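Local coordinates for putative metal resistance protein (Proteus mirabilis, PDB 6C29) that probably passes reducing power across the inner membrane, its tandem immunoglobulin-fold periplasmic domain, this fragment, priming the disulfide isomerase ScsC, at residues Leu111-Cys114 with Cys118-Thr121; Ser75-Ala80 with Gly86-Val91; Asn13-Val18 with Pro40-Tyr45; Ile58-Ser63 with Ile95-Val100. All blocks are in the same frame, centred on the assembly; numbering follows the deposited sequence. Where two conformers were deposited one is given.

Contact 1. Residues Leu111-Cys114 with Cys118-Thr121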
loop_
_atom_site.group_PDB
_atom_site.type_symbol
_atom_site.label_atom_id
_atom_site.label_comp_id
_atom_site.label_asym_id
_atom_site.label_seq_id
_atom_site.Cartn_x
_atom_site.Cartn_y
_atom_site.Cartn_z
ATOM N N LEU A 111 -3.005 0.577 -13.622
ATOM C CA LEU A 111 -2.980 1.652 -12.656
ATOM C C LEU A 111 -4.373 2.149 -12.396
ATOM O O LEU A 111 -5.106 2.511 -13.320
ATOM C CB LEU A 111 -2.120 2.817 -13.140
ATOM C CG LEU A 111 -2.025 3.987 -12.156
ATOM C CD1 LEU A 111 -1.237 3.606 -10.934
ATOM C CD2 LEU A 111 -1.347 5.155 -12.884
ATOM N N SER A 112 -4.769 2.143 -11.135
ATOM C CA SER A 112 -6.006 2.758 -10.732
ATOM C C SER A 112 -5.773 4.182 -10.268
ATOM O O SER A 112 -4.832 4.457 -9.485
ATOM C CB SER A 112 -6.621 1.951 -9.618
ATOM O OG SER A 112 -5.603 1.757 -8.656
ATOM N N THR A 113 -6.575 5.106 -10.770
ATOM C CA THR A 113 -6.505 6.486 -10.323
ATOM C C THR A 113 -7.917 6.901 -10.006
ATOM O O THR A 113 -8.882 6.398 -10.608
ATOM C CB THR A 113 -5.844 7.420 -11.368
ATOM O OG1 THR A 113 -6.512 7.324 -12.631
ATOM C CG2 THR A 113 -4.342 7.058 -11.564
ATOM N N CYS A 114 -8.043 7.829 -9.086
ATOM C CA CYS A 114 -9.348 8.267 -8.636
ATOM C C CYS A 114 -9.442 9.755 -8.390
ATOM O O CYS A 114 -8.561 10.346 -7.784
ATOM C CB CYS A 114 -9.718 7.542 -7.360
ATOM S SG CYS A 114 -11.277 8.133 -6.661
ATOM N N CYS A 118 -13.177 6.040 -10.338
ATOM C CA CYS A 118 -11.992 5.229 -10.372
ATOM C C CYS A 118 -11.755 4.864 -11.820
ATOM O O CYS A 118 -12.593 4.240 -12.453
ATOM C CB CYS A 118 -12.149 3.974 -9.540
ATOM S SG CYS A 118 -10.739 2.849 -9.587
ATOM N N ILE A 119 -10.612 5.253 -12.342
ATOM C CA ILE A 119 -10.218 4.938 -13.708
ATOM C C ILE A 119 -9.115 3.880 -13.682
ATOM O O ILE A 119 -8.164 3.988 -12.914
ATOM C CB ILE A 119 -9.687 6.179 -14.445
ATOM C CG1 ILE A 119 -10.706 7.313 -14.485
ATOM C CG2 ILE A 119 -9.164 5.817 -15.857
ATOM C CD1 ILE A 119 -11.917 7.007 -15.257
ATOM N N LEU A 120 -9.232 2.870 -14.542
ATOM C CA LEU A 120 -8.196 1.854 -14.733
ATOM C C LEU A 120 -7.496 2.073 -16.060
ATOM O O LEU A 120 -8.155 2.153 -17.114
ATOM C CB LEU A 120 -8.812 0.455 -14.674
ATOM C CG LEU A 120 -9.637 0.169 -13.426
ATOM C CD1 LEU A 120 -10.325 -1.156 -13.551
ATOM C CD2 LEU A 120 -8.754 0.177 -12.207
ATOM N N THR A 121 -6.171 2.190 -16.016
ATOM C CA THR A 121 -5.343 2.460 -17.192
ATOM C C THR A 121 -4.219 1.438 -17.237
ATOM O O THR A 121 -3.546 1.234 -16.242
ATOM C CB THR A 121 -4.747 3.881 -17.155
ATOM O OG1 THR A 121 -5.789 4.835 -16.909
ATOM C CG2 THR A 121 -3.958 4.258 -18.470
HETATM O O HOH W 1 -5.681 5.187 -14.127
#

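Contact 2. Residues Ser75-Ala80 with Gly86-Val91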
loop_
_atom_site.group_PDB
_atom_site.type_symbol
_atom_site.label_atom_id
_atom_site.label_comp_id
_atom_site.label_asym_id
_atom_site.label_seq_id
_atom_site.Cartn_x
_atom_site.Cartn_y
_atom_site.Cartn_z
ATOM N N SER A 75 -2.153 7.102 2.946
ATOM C CA SER A 75 -2.923 8.179 3.511
ATOM C C SER A 75 -4.411 7.877 3.350
ATOM O O SER A 75 -4.777 7.015 2.540
ATOM C CB SER A 75 -2.564 9.499 2.815
ATOM O OG SER A 75 -1.205 9.822 3.034
ATOM N N ALA A 76 -5.248 8.597 4.094
ATOM C CA ALA A 76 -6.682 8.435 3.994
ATOM C C ALA A 76 -7.316 9.682 3.418
ATOM O O ALA A 76 -6.862 10.795 3.674
ATOM C CB ALA A 76 -7.283 8.116 5.355
ATOM N N PHE A 77 -8.379 9.478 2.656
ATOM C CA PHE A 77 -9.079 10.580 2.018
ATOM C C PHE A 77 -10.574 10.383 2.164
ATOM O O PHE A 77 -11.058 9.245 2.140
ATOM C CB PHE A 77 -8.718 10.661 0.525
ATOM C CG PHE A 77 -7.253 10.686 0.245
ATOM C CD1 PHE A 77 -6.571 11.897 0.208
ATOM C CD2 PHE A 77 -6.546 9.514 0.004
ATOM C CE1 PHE A 77 -5.214 11.941 -0.053
ATOM C CE2 PHE A 77 -5.208 9.558 -0.266
ATOM C CZ PHE A 77 -4.535 10.768 -0.286
ATOM N N ASP A 78 -11.295 11.503 2.290
ATOM C CA ASP A 78 -12.760 11.488 2.375
ATOM C C ASP A 78 -13.376 12.426 1.332
ATOM O O ASP A 78 -14.360 13.116 1.598
ATOM C CB ASP A 78 -13.188 11.903 3.781
ATOM C CG ASP A 78 -12.553 11.039 4.855
ATOM O OD1 ASP A 78 -13.064 9.926 5.103
ATOM O OD2 ASP A 78 -11.523 11.459 5.424
ATOM N N VAL A 79 -12.797 12.406 0.137
ATOM C CA VAL A 79 -13.198 13.261 -0.977
ATOM C C VAL A 79 -14.453 12.739 -1.684
ATOM O O VAL A 79 -14.621 11.533 -1.840
ATOM C CB VAL A 79 -12.028 13.418 -1.990
ATOM C CG1 VAL A 79 -12.457 14.209 -3.240
ATOM C CG2 VAL A 79 -10.837 14.091 -1.309
ATOM N N ALA A 80 -15.357 13.647 -2.045
ATOM C CA ALA A 80 -16.562 13.281 -2.795
ATOM C C ALA A 80 -17.450 12.298 -2.025
ATOM O O ALA A 80 -18.165 11.489 -2.627
ATOM C CB ALA A 80 -16.171 12.687 -4.160
ATOM N N GLY A 86 -4.911 5.430 0.196
ATOM C CA GLY A 86 -4.056 5.496 -0.979
ATOM C C GLY A 86 -3.084 6.645 -0.913
ATOM O O GLY A 86 -2.573 6.981 0.161
ATOM N N TYR A 87 -2.791 7.219 -2.081
ATOM C CA TYR A 87 -1.705 8.138 -2.250
ATOM C C TYR A 87 -2.107 9.296 -3.129
ATOM O O TYR A 87 -2.762 9.106 -4.164
ATOM C CB TYR A 87 -0.523 7.451 -2.899
ATOM C CG TYR A 87 -0.127 6.125 -2.259
ATOM C CD1 TYR A 87 0.670 6.098 -1.129
ATOM C CD2 TYR A 87 -0.560 4.923 -2.788
ATOM C CE1 TYR A 87 1.051 4.886 -0.548
ATOM C CE2 TYR A 87 -0.192 3.693 -2.223
ATOM C CZ TYR A 87 0.626 3.684 -1.118
ATOM O OH TYR A 87 1.013 2.491 -0.549
ATOM N N ASP A 88 -1.697 10.495 -2.762
ATOM C CA ASP A 88 -1.861 11.614 -3.681
ATOM C C ASP A 88 -0.519 12.200 -4.060
ATOM O O ASP A 88 0.515 11.877 -3.453
ATOM C CB ASP A 88 -2.803 12.686 -3.093
ATOM C CG ASP A 88 -2.273 13.336 -1.859
ATOM O OD1 ASP A 88 -1.276 12.853 -1.297
ATOM O OD2 ASP A 88 -2.891 14.358 -1.428
ATOM N N LYS A 89 -0.553 12.969 -5.146
ATOM C CA LYS A 89 0.605 13.705 -5.702
ATOM C C LYS A 89 1.586 12.774 -6.418
ATOM O O LYS A 89 1.829 12.937 -7.599
ATOM C CB LYS A 89 1.353 14.503 -4.621
ATOM C CG LYS A 89 0.510 15.282 -3.598
ATOM C CD LYS A 89 -0.386 16.326 -4.202
ATOM C CE LYS A 89 -1.134 17.082 -3.083
ATOM N NZ LYS A 89 -2.239 17.929 -3.611
ATOM N N GLU A 90 2.181 11.846 -5.686
ATOM C CA GLU A 90 3.163 10.945 -6.232
ATOM C C GLU A 90 3.452 9.832 -5.262
ATOM O O GLU A 90 3.304 10.015 -4.054
ATOM C CB GLU A 90 4.449 11.676 -6.585
ATOM C CG GLU A 90 5.037 12.439 -5.465
ATOM C CD GLU A 90 6.273 13.160 -5.945
ATOM O OE1 GLU A 90 7.336 12.494 -5.930
ATOM O OE2 GLU A 90 6.149 14.337 -6.400
ATOM N N VAL A 91 3.788 8.672 -5.794
ATOM C CA VAL A 91 4.155 7.544 -4.976
ATOM C C VAL A 91 5.168 6.696 -5.746
ATOM O O VAL A 91 5.121 6.634 -6.975
ATOM C CB VAL A 91 2.911 6.722 -4.582
ATOM C CG1 VAL A 91 2.155 6.216 -5.813
ATOM C CG2 VAL A 91 3.272 5.570 -3.681
#

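Contact 3. Residues Asn13-Val18 with Pro40-Tyr45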
loop_
_atom_site.group_PDB
_atom_site.type_symbol
_atom_site.label_atom_id
_atom_site.label_comp_id
_atom_site.label_asym_id
_atom_site.label_seq_id
_atom_site.Cartn_x
_atom_site.Cartn_y
_atom_site.Cartn_z
ATOM N N ASN A 13 -5.372 8.997 -20.645
ATOM C CA ASN A 13 -5.173 9.399 -19.251
ATOM C C ASN A 13 -4.246 10.605 -19.170
ATOM O O ASN A 13 -3.023 10.457 -19.301
ATOM C CB ASN A 13 -4.616 8.221 -18.459
ATOM C CG ASN A 13 -4.448 8.532 -16.984
ATOM O OD1 ASN A 13 -4.096 9.650 -16.622
ATOM N ND2 ASN A 13 -4.654 7.534 -16.129
ATOM N N ASP A 14 -4.827 11.782 -18.947
ATOM C CA ASP A 14 -4.067 13.023 -18.937
ATOM C C ASP A 14 -3.582 13.418 -17.553
ATOM O O ASP A 14 -3.102 14.543 -17.373
ATOM C CB ASP A 14 -4.921 14.155 -19.521
ATOM C CG ASP A 14 -6.188 14.439 -18.701
ATOM O OD1 ASP A 14 -6.319 13.964 -17.541
ATOM O OD2 ASP A 14 -7.079 15.144 -19.239
ATOM N N HIS A 15 -3.720 12.509 -16.588
ATOM C CA HIS A 15 -3.446 12.866 -15.192
ATOM C C HIS A 15 -2.475 11.950 -14.462
ATOM O O HIS A 15 -2.367 12.029 -13.225
ATOM C CB HIS A 15 -4.752 12.903 -14.394
ATOM C CG HIS A 15 -5.464 11.597 -14.373
ATOM N ND1 HIS A 15 -6.500 11.302 -15.239
ATOM C CD2 HIS A 15 -5.268 10.491 -13.621
ATOM C CE1 HIS A 15 -6.918 10.075 -15.001
ATOM N NE2 HIS A 15 -6.183 9.559 -14.024
ATOM N N ALA A 16 -1.846 11.041 -15.178
ATOM C CA ALA A 16 -0.795 10.217 -14.605
ATOM C C ALA A 16 0.353 10.039 -15.559
ATOM O O ALA A 16 0.184 9.994 -16.770
ATOM C CB ALA A 16 -1.329 8.862 -14.187
ATOM N N GLN A 17 1.546 9.918 -14.999
ATOM C CA GLN A 17 2.707 9.482 -15.735
ATOM C C GLN A 17 3.371 8.405 -14.875
ATOM O O GLN A 17 3.389 8.543 -13.647
ATOM C CB GLN A 17 3.712 10.599 -15.940
ATOM C CG GLN A 17 3.300 11.927 -16.433
ATOM C CD GLN A 17 4.548 12.780 -16.527
ATOM O OE1 GLN A 17 4.730 13.716 -15.755
ATOM N NE2 GLN A 17 5.455 12.398 -17.407
ATOM N N VAL A 18 3.948 7.381 -15.511
ATOM C CA VAL A 18 4.633 6.338 -14.757
ATOM C C VAL A 18 5.976 6.015 -15.356
ATOM O O VAL A 18 6.225 6.206 -16.534
ATOM C CB VAL A 18 3.797 5.020 -14.645
ATOM C CG1 VAL A 18 2.340 5.312 -14.164
ATOM C CG2 VAL A 18 3.794 4.258 -15.942
ATOM N N PRO A 40 -3.043 17.173 -9.996
ATOM C CA PRO A 40 -3.833 17.578 -8.837
ATOM C C PRO A 40 -5.253 17.051 -8.873
ATOM O O PRO A 40 -5.911 17.063 -9.904
ATOM C CB PRO A 40 -3.795 19.114 -8.916
ATOM C CG PRO A 40 -2.482 19.401 -9.547
ATOM C CD PRO A 40 -2.284 18.306 -10.564
ATOM N N GLY A 41 -5.693 16.572 -7.720
ATOM C CA GLY A 41 -7.017 16.041 -7.540
ATOM C C GLY A 41 -7.125 14.550 -7.789
ATOM O O GLY A 41 -8.142 13.973 -7.448
ATOM N N TRP A 42 -6.078 13.928 -8.330
ATOM C CA TRP A 42 -6.103 12.501 -8.613
ATOM C C TRP A 42 -5.210 11.750 -7.624
ATOM O O TRP A 42 -4.127 12.214 -7.247
ATOM C CB TRP A 42 -5.636 12.210 -10.053
ATOM C CG TRP A 42 -6.603 12.667 -11.115
ATOM C CD1 TRP A 42 -6.624 13.881 -11.730
ATOM C CD2 TRP A 42 -7.671 11.908 -11.687
ATOM N NE1 TRP A 42 -7.637 13.922 -12.647
ATOM C CE2 TRP A 42 -8.297 12.726 -12.644
ATOM C CE3 TRP A 42 -8.160 10.624 -11.486
ATOM C CZ2 TRP A 42 -9.384 12.295 -13.388
ATOM C CZ3 TRP A 42 -9.238 10.195 -12.227
ATOM C CH2 TRP A 42 -9.839 11.025 -13.164
ATOM N N LYS A 43 -5.705 10.601 -7.195
ATOM C CA LYS A 43 -5.028 9.701 -6.269
ATOM C C LYS A 43 -4.896 8.315 -6.839
ATOM O O LYS A 43 -5.556 7.981 -7.812
ATOM C CB LYS A 43 -5.802 9.657 -4.950
ATOM C CG LYS A 43 -5.912 11.029 -4.284
ATOM C CD LYS A 43 -7.154 11.184 -3.439
ATOM C CE LYS A 43 -7.335 12.651 -2.966
ATOM N NZ LYS A 43 -7.874 13.577 -4.013
ATOM N N THR A 44 -4.002 7.512 -6.274
ATOM C CA THR A 44 -4.058 6.089 -6.514
ATOM C C THR A 44 -4.226 5.421 -5.164
ATOM O O THR A 44 -4.413 6.104 -4.167
ATOM C CB THR A 44 -2.859 5.583 -7.298
ATOM O OG1 THR A 44 -3.052 4.203 -7.668
ATOM C CG2 THR A 44 -1.543 5.747 -6.559
ATOM N N TYR A 45 -4.310 4.102 -5.182
ATOM C CA TYR A 45 -4.788 3.359 -4.028
ATOM C C TYR A 45 -3.743 2.494 -3.372
ATOM O O TYR A 45 -2.773 2.068 -3.968
ATOM C CB TYR A 45 -5.921 2.467 -4.452
ATOM C CG TYR A 45 -7.170 3.131 -4.960
ATOM C CD1 TYR A 45 -8.201 3.462 -4.098
ATOM C CD2 TYR A 45 -7.335 3.366 -6.307
ATOM C CE1 TYR A 45 -9.388 4.026 -4.570
ATOM C CE2 TYR A 45 -8.501 3.913 -6.790
ATOM C CZ TYR A 45 -9.529 4.236 -5.909
ATOM O OH TYR A 45 -10.693 4.775 -6.391
#

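Contact 4. Residues Ile58-Ser63 with Ile95-Val100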
loop_
_atom_site.group_PDB
_atom_site.type_symbol
_atom_site.label_atom_id
_atom_site.label_comp_id
_atom_site.label_asym_id
_atom_site.label_seq_id
_atom_site.Cartn_x
_atom_site.Cartn_y
_atom_site.Cartn_z
ATOM N N ILE A 58 0.639 -5.209 -11.205
ATOM C CA ILE A 58 1.363 -5.502 -12.426
ATOM C C ILE A 58 1.230 -6.982 -12.719
ATOM O O ILE A 58 1.428 -7.824 -11.835
ATOM C CB ILE A 58 2.867 -5.146 -12.343
ATOM C CG1 ILE A 58 3.066 -3.646 -12.175
ATOM C CG2 ILE A 58 3.584 -5.601 -13.618
ATOM C CD1 ILE A 58 4.502 -3.247 -11.853
ATOM N N ASN A 59 0.956 -7.283 -13.979
ATOM C CA ASN A 59 0.995 -8.652 -14.473
ATOM C C ASN A 59 2.155 -8.775 -15.443
ATOM O O ASN A 59 2.194 -8.114 -16.486
ATOM C CB ASN A 59 -0.343 -8.998 -15.101
ATOM C CG ASN A 59 -1.467 -9.057 -14.051
ATOM O OD1 ASN A 59 -1.597 -10.045 -13.320
ATOM N ND2 ASN A 59 -2.273 -7.993 -13.964
ATOM N N TRP A 60 3.133 -9.594 -15.065
ATOM C CA TRP A 60 4.331 -9.803 -15.871
ATOM C C TRP A 60 4.079 -10.916 -16.875
ATOM O O TRP A 60 3.404 -11.896 -16.567
ATOM C CB TRP A 60 5.521 -10.172 -14.988
ATOM C CG TRP A 60 5.818 -9.173 -13.914
ATOM C CD1 TRP A 60 5.515 -9.286 -12.602
ATOM C CD2 TRP A 60 6.475 -7.905 -14.068
ATOM N NE1 TRP A 60 5.933 -8.177 -11.921
ATOM C CE2 TRP A 60 6.529 -7.312 -12.794
ATOM C CE3 TRP A 60 7.019 -7.219 -15.152
ATOM C CZ2 TRP A 60 7.105 -6.066 -12.574
ATOM C CZ3 TRP A 60 7.595 -5.972 -14.930
ATOM C CH2 TRP A 60 7.627 -5.413 -13.655
ATOM N N THR A 61 4.614 -10.733 -18.075
ATOM C CA THR A 61 4.589 -11.750 -19.120
ATOM C C THR A 61 5.462 -12.946 -18.733
ATOM O O THR A 61 5.102 -14.091 -18.979
ATOM C CB THR A 61 5.080 -11.178 -20.445
ATOM O OG1 THR A 61 4.210 -10.118 -20.853
ATOM C CG2 THR A 61 5.139 -12.264 -21.520
ATOM N N GLN A 62 6.647 -12.664 -18.207
ATOM C CA GLN A 62 7.579 -13.697 -17.786
ATOM C C GLN A 62 7.047 -14.406 -16.554
ATOM O O GLN A 62 6.322 -13.812 -15.757
ATOM C CB GLN A 62 8.950 -13.097 -17.454
ATOM C CG GLN A 62 9.787 -12.589 -18.638
ATOM C CD GLN A 62 9.260 -11.306 -19.271
ATOM O OE1 GLN A 62 8.570 -10.529 -18.630
ATOM N NE2 GLN A 62 9.590 -11.089 -20.544
ATOM N N SER A 63 7.424 -15.664 -16.368
ATOM C CA SER A 63 7.149 -16.307 -15.098
ATOM C C SER A 63 8.145 -15.742 -14.114
ATOM O O SER A 63 9.351 -15.703 -14.373
ATOM C CB SER A 63 7.244 -17.824 -15.197
ATOM O OG SER A 63 6.273 -18.301 -16.113
ATOM N N ILE A 95 9.601 -2.895 -5.708
ATOM C CA ILE A 95 9.171 -4.232 -6.041
ATOM C C ILE A 95 10.417 -5.112 -6.149
ATOM O O ILE A 95 11.483 -4.637 -6.548
ATOM C CB ILE A 95 8.388 -4.228 -7.350
ATOM C CG1 ILE A 95 7.129 -3.359 -7.200
ATOM C CG2 ILE A 95 8.010 -5.627 -7.754
ATOM C CD1 ILE A 95 6.559 -2.907 -8.502
ATOM N N GLU A 96 10.295 -6.360 -5.718
ATOM C CA GLU A 96 11.382 -7.320 -5.853
ATOM C C GLU A 96 10.837 -8.585 -6.492
ATOM O O GLU A 96 9.750 -9.032 -6.145
ATOM C CB GLU A 96 12.013 -7.627 -4.496
ATOM C CG GLU A 96 12.791 -6.449 -3.905
ATOM C CD GLU A 96 13.379 -6.722 -2.522
ATOM O OE1 GLU A 96 14.506 -7.264 -2.448
ATOM O OE2 GLU A 96 12.724 -6.389 -1.502
ATOM N N LEU A 97 11.626 -9.154 -7.407
ATOM C CA LEU A 97 11.286 -10.378 -8.134
ATOM C C LEU A 97 12.473 -11.327 -8.048
ATOM O O LEU A 97 13.618 -10.886 -8.022
ATOM C CB LEU A 97 10.990 -10.148 -9.627
ATOM C CG LEU A 97 9.954 -9.142 -10.072
ATOM C CD1 LEU A 97 9.933 -9.143 -11.576
ATOM C CD2 LEU A 97 8.582 -9.478 -9.537
ATOM N N LYS A 98 12.176 -12.615 -7.928
ATOM C CA LYS A 98 13.196 -13.675 -7.983
ATOM C C LYS A 98 12.985 -14.595 -9.181
ATOM O O LYS A 98 11.907 -14.626 -9.777
ATOM C CB LYS A 98 13.230 -14.469 -6.681
ATOM C CG LYS A 98 13.743 -13.659 -5.507
ATOM C CD LYS A 98 13.809 -14.502 -4.264
ATOM C CE LYS A 98 14.327 -13.709 -3.081
ATOM N NZ LYS A 98 14.214 -14.529 -1.850
ATOM N N SER A 99 14.060 -15.261 -9.585
ATOM C CA SER A 99 14.012 -16.251 -10.658
ATOM C C SER A 99 13.474 -15.698 -11.962
ATOM O O SER A 99 12.603 -16.306 -12.602
ATOM C CB SER A 99 13.134 -17.433 -10.228
ATOM O OG SER A 99 13.531 -17.928 -8.966
ATOM N N VAL A 100 14.013 -14.555 -12.370
ATOM C CA VAL A 100 13.757 -14.053 -13.701
ATOM C C VAL A 100 14.778 -14.718 -14.601
ATOM O O VAL A 100 15.971 -14.468 -14.458
ATOM C CB VAL A 100 13.881 -12.526 -13.779
ATOM C CG1 VAL A 100 13.716 -12.019 -15.211
ATOM C CG2 VAL A 100 12.859 -11.874 -12.856
#

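Contact 1. Residues Leu111-Cys114 with Cys118-Thr121
Leu111-Cys114 and Cys118-Thr121 are the two arms of a β hairpin, paired antiparallel right up to a three-residue turn. It lies in the immunoglobulin-fold part related to the N-terminal domain of DsbD, and its two cysteines are probably the redox-active pair. Leu111 and Thr121 form one hydrogen-bonded pair, and Thr113 with Ile119 the next. In the latter, Thr113 N gives to Ile119 O at 2.9 Å, while Ile119 N reaches Thr113 O at 2.7 Å, almost straight at 168°. Cys114 and Cys118 make the non-hydrogen-bonded pair beside the turn, their CA atoms 4.4 Å apart. Both sulfurs lie on the same side as Ser112 and Leu120, where Tyr45 touches both cysteines. Cys114 was modelled in two conformers, so the position of its sulfur is doubtful. Farther along that face, Leu120 swings its CD2 methyl back to 3.8 Å from Ser112 CB. Ser112 OG turns elsewhere, to Val54 O. The opposite face mixes the two threonines with Leu111 and Ile119; there Thr113 sets OG1 between its backbone N and carbonyl carbon (chi1 55°), hydrogen-bonded to both His15 NE2 and a water. That water gives a hydrogen bond to Leu111 O and ties the arms together through the two threonines, 2.7 Å from Thr113 OG1 and 2.8 Å from Thr121 OG1.

Contact 2. Residues Ser75-Ala80 with Gly86-Val91
Gly86 meets Ser75 through a pair of backbone hydrogen bonds, Ser75 N to Gly86 O and Gly86 N to Ser75 O, each 2.8 Å long. Its peptide also meets the rim of the Phe77 ring, where Gly86 C lies in the ring plane, 3.7 Å from Phe77 CE2. Tyr87 comes next and sends its side chain off the other way, leaving its backbone N beside the same ring edge. Its phenol packs under Val91 CG2, which sits 3.6 Å above the ring centre, and its OH bonds to Pro72 O. Strands 75-77 and 84-88 form a β hairpin at the margin of a three-stranded antiparallel sheet whose other outer strand is 43-45. Ser75-Gly86 is the one bridge between 75-80 and 86-91; the hairpin runs on through the backbone pairing of Phe77 with Thr84, while the axes of 75-77 and 86-88 stand 84° apart and the Phe77 side chain leans over to Asp88. The carboxylate plane is turned 61° from the ring, with Asp88 OD2 3.6 Å from Phe77 CE1, so the acid faces the slightly positive C-H rim and not the π cloud. A chi1 of 64° brings Asp88 CG there, and Lys43 packs against both residues. Lys89 then reverses the chain in a classic γ-turn, closed by Glu90 N to Asp88 O at 2.8 Å. Glu90 and Val91 open strand 90-97, where Val91 pairs through its backbone with Val36.

Contact 3. Residues Asn13-Val18 with Pro40-Tyr45
His15 and Trp42 lie flat on one another, and the tight part of this contact is that one stack. The imidazole covers the six-membered ring of the indole face to face, centroids 3.5 Å apart and planes only 3° from parallel. Its NE2 comes down over Trp42 CE3 at 3.4 Å. At the other end the side chain carries on over the pyrrole part, where His15 CB makes a CH-π contact, 3.6 Å from the centroid of the five-membered ring. The far face of the imidazole is covered too: Asn13 OD1 stands 3.1 Å above its centre. Asn13 is held there by an Asx turn, its OD1 taking the N-H of His15 at 2.9 Å and the chain turning a corner at Asp14 and His15. The looser side is the solvent side: Asp14 at the corner of one segment, and Pro40 and Gly41 in the loop before strand 43-45, are exposed. Trp42 itself is only partly covered, with Thr113, Ile119 and Ser115 of the cysteine hairpin touching it. Both partners therefore sit beside the probable redox site of this DsbD-like immunoglobulin domain. Between the rings the hold is dispersion and matched shape, which sets the imidazole plane but carries no directional bond. Direction comes from the ring edge, through NE2 and Thr113; pressed between indole and amide oxygen, the imidazole probably has little freedom to tilt away from that threonine.

Contact 4. Residues Ile58-Ser63 with Ile95-Val100
Ile58 and Ile95 supply the purely aliphatic touch, meeting at a slant through their CD1 methyls, 3.9 Å apart. Each has CG1 beside its backbone N and a nearly extended chain beyond, which carries the methyl out from its own strand toward the other. Trp69 packs on both residues. The second kind of contact is CH-π: Leu97 CD1 lies over one face of the indole, 4.2 Å from the centroid of the Trp60 five-membered ring and 18° off its normal. Across the ring, Ile58 CG2 covers the opposite face, 3.5 Å above the plane, so the indole is sandwiched between two aliphatic groups. These side chains belong to facing sheets of an immunoglobulin-type β sandwich: strand 57-60 runs beside 104-114 in one, and 90-97 beside 30-38 in the other. Ile32, Leu105 and Met67 pack around Trp60 and Leu97 in the same core. On the polar side the contact offers little. Trp60 NE1 is buried against Leu97 CD2 at 3.8 Å and finds no hydrogen-bond partner in the model. Beyond the strand ends the chains draw closer, and Ser63 O comes to 3.8 Å from Ser99 O, two carbonyl oxygens near the surface.

All four contacts belong to the DsbD-like immunoglobulin part of the chain. Contacts 1 and 3 are closest, centres about 8 Å apart, joined by the bonds of His15 to Thr113 and Thr44 to Ser112; together they build the surroundings of the cysteine hairpin. Contact 2 lies about 11 Å between centres from contact 3, in the same small sheet, where Tyr87 N bonds to Thr44 O. Contact 4 packs the core at the other end, about 27 Å between centres from contact 2 though both use strand 90-97. Along the chain contact 3 closes first, contact 4 then encloses contact 2, and contact 1 follows. The probable redox site thus sits at one end of the sandwich, away from this core packing.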